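Local coordinates for Alr3699 protein (Nostoc sp., PDB 4XSO) that belongs to the glycosyltransferases of the GT-B fold, with two Rossmann-like domains, at residues A[180-185]-A[296-301]. Numbering follows the deposited sequence.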
loop_
_atom_site.group_PDB
_atom_site.type_symbol
_atom_site.label_atom_id
_atom_site.label_comp_id
_atom_site.label_asym_id
_atom_site.label_seq_id
_atom_site.Cartn_x
_atom_site.Cartn_y
_atom_site.Cartn_z
ATOM N N ASN A 180 -3.856 10.680 -28.105
ATOM C CA ASN A 180 -4.813 11.673 -27.639
ATOM C C ASN A 180 -5.839 11.972 -28.763
ATOM O O ASN A 180 -5.540 11.940 -29.981
ATOM C CB ASN A 180 -4.085 12.964 -27.255
ATOM C CG ASN A 180 -3.283 12.884 -25.955
ATOM O OD1 ASN A 180 -2.852 11.821 -25.488
ATOM N ND2 ASN A 180 -2.982 14.033 -25.429
ATOM N N GLY A 181 -7.067 12.210 -28.370
ATOM C CA GLY A 181 -8.123 12.518 -29.365
ATOM C C GLY A 181 -8.538 13.979 -29.214
ATOM O O GLY A 181 -8.364 14.536 -28.156
ATOM N N PHE A 182 -9.097 14.535 -30.277
ATOM C CA PHE A 182 -9.521 15.927 -30.387
ATOM C C PHE A 182 -10.852 16.043 -31.141
ATOM O O PHE A 182 -11.064 15.347 -32.113
ATOM C CB PHE A 182 -8.447 16.711 -31.167
ATOM C CG PHE A 182 -7.109 16.663 -30.509
ATOM C CD1 PHE A 182 -6.273 15.574 -30.707
ATOM C CD2 PHE A 182 -6.689 17.713 -29.664
ATOM C CE1 PHE A 182 -5.052 15.475 -30.025
ATOM C CE2 PHE A 182 -5.463 17.645 -29.067
ATOM C CZ PHE A 182 -4.636 16.516 -29.259
ATOM N N ASP A 183 -11.702 16.985 -30.743
ATOM C CA ASP A 183 -12.903 17.280 -31.514
ATOM C C ASP A 183 -12.486 18.080 -32.711
ATOM O O ASP A 183 -12.133 19.237 -32.551
ATOM C CB ASP A 183 -13.852 18.086 -30.704
ATOM C CG ASP A 183 -15.164 18.357 -31.456
ATOM O OD1 ASP A 183 -15.294 18.231 -32.686
ATOM O OD2 ASP A 183 -16.102 18.623 -30.744
ATOM N N ILE A 184 -12.535 17.498 -33.886
ATOM C CA ILE A 184 -11.785 18.099 -35.021
ATOM C C ILE A 184 -12.388 19.403 -35.524
ATOM O O ILE A 184 -11.670 20.275 -35.956
ATOM C CB ILE A 184 -11.475 17.140 -36.165
ATOM C CG1 ILE A 184 -12.729 16.815 -36.998
ATOM C CG2 ILE A 184 -10.801 15.876 -35.638
ATOM C CD1 ILE A 184 -12.523 15.754 -38.059
ATOM N N ASN A 185 -13.694 19.533 -35.363
ATOM C CA ASN A 185 -14.450 20.725 -35.773
ATOM C C ASN A 185 -14.218 21.935 -34.899
ATOM O O ASN A 185 -14.297 23.067 -35.385
ATOM C CB ASN A 185 -15.956 20.346 -35.886
ATOM C CG ASN A 185 -16.206 19.362 -36.989
ATOM O OD1 ASN A 185 -15.463 19.264 -37.971
ATOM N ND2 ASN A 185 -17.229 18.595 -36.832
ATOM N N PHE A 296 3.891 13.330 -26.469
ATOM C CA PHE A 296 2.894 13.593 -27.494
ATOM C C PHE A 296 2.667 15.130 -27.576
ATOM O O PHE A 296 2.136 15.748 -26.640
ATOM C CB PHE A 296 1.543 13.032 -27.028
ATOM C CG PHE A 296 0.449 13.151 -28.063
ATOM C CD1 PHE A 296 -0.303 14.303 -28.201
ATOM C CD2 PHE A 296 0.170 12.059 -28.923
ATOM C CE1 PHE A 296 -1.329 14.367 -29.156
ATOM C CE2 PHE A 296 -0.853 12.131 -29.868
ATOM C CZ PHE A 296 -1.584 13.286 -29.979
ATOM N N GLY A 297 3.002 15.788 -28.633
ATOM C CA GLY A 297 2.764 17.245 -28.588
ATOM C C GLY A 297 1.334 17.622 -28.945
ATOM O O GLY A 297 1.004 17.637 -30.151
ATOM N N ARG A 298 0.472 17.921 -27.954
ATOM C CA ARG A 298 -0.938 18.268 -28.285
ATOM C C ARG A 298 -0.946 19.435 -29.285
ATOM O O ARG A 298 -1.668 19.458 -30.285
ATOM C CB ARG A 298 -1.768 18.595 -27.016
ATOM C CG ARG A 298 -2.004 17.363 -26.119
ATOM C CD ARG A 298 -2.736 17.676 -24.804
ATOM N NE ARG A 298 -4.074 18.228 -25.008
ATOM C CZ ARG A 298 -5.160 17.520 -25.354
ATOM N NH1 ARG A 298 -5.137 16.192 -25.439
ATOM N NH2 ARG A 298 -6.315 18.141 -25.577
ATOM N N VAL A 299 -0.062 20.402 -29.075
ATOM C CA VAL A 299 -0.025 21.601 -29.912
ATOM C C VAL A 299 0.268 21.323 -31.381
ATOM O O VAL A 299 -0.214 22.027 -32.288
ATOM C CB VAL A 299 1.046 22.599 -29.371
ATOM C CG1 VAL A 299 1.361 23.671 -30.368
ATOM C CG2 VAL A 299 0.508 23.216 -28.083
ATOM N N ILE A 300 1.076 20.322 -31.611
ATOM C CA ILE A 300 1.462 19.938 -32.945
ATOM C C ILE A 300 0.165 19.395 -33.598
ATOM O O ILE A 300 -0.215 19.819 -34.641
ATOM C CB ILE A 300 2.527 18.858 -32.915
ATOM C CG1 ILE A 300 3.826 19.406 -32.283
ATOM C CG2 ILE A 300 2.779 18.321 -34.318
ATOM C CD1 ILE A 300 4.876 18.297 -32.047
ATOM N N VAL A 301 -0.485 18.446 -32.983
ATOM C CA VAL A 301 -1.800 17.980 -33.526
ATOM C C VAL A 301 -2.829 19.081 -33.689
ATOM O O VAL A 301 -3.533 19.129 -34.674
ATOM C CB VAL A 301 -2.379 16.829 -32.692
ATOM C CG1 VAL A 301 -3.753 16.385 -33.259
ATOM C CG2 VAL A 301 -1.423 15.675 -32.706
HETATM O O HOH W 1 -7.400 14.272 -25.598
#
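The ring of Phe182 is wedged between Val301 and the guanidinium group of Arg298, with Phe296 against its rim. Over one face lies a methyl of Val301, CG1 standing 4.0 Å from the ring centroid in a CH-pi contact; with chi1 at 179° this branch points away from the backbone N and reaches over the ring. Across the ring from Val301, the guanidinium of Arg298 comes in obliquely, the two planes 26° apart, and Phe182 CE2 sits over the guanidinium face, 3.6 Å from Arg298 NH2. In the plane of the Phe182 ring, Phe296 CE1 approaches CZ at 3.9 Å. Phe296 in turn offers a face to Asn180, whose CB rests 3.6 Å from Phe296 CE1, towards the rim, with amide and ring nearly parallel. Phe182, Phe296, Val301 and Asn180 are buried. In this GT-B fold, residues 180-185 follow strand 175-177, the last of the N-terminal sheet, and pack against helix 298-305 of the C-terminal domain, where Gly297 takes the N-cap position. Phe368 of helix 350-368 extends the apolar packing, touching both Phe182 and Val301. The polar side is looser. Here the Arg298 chain bends at chi3 (61°), bringing NH1 to a water at 3.0 Å in the guanidinium plane; the same water donates to Gly181 O at 2.7 Å, bridging arginine and loop backbone. Arg298 is itself partly exposed, and a glycerol molecule lies close to the side chain of Asn180.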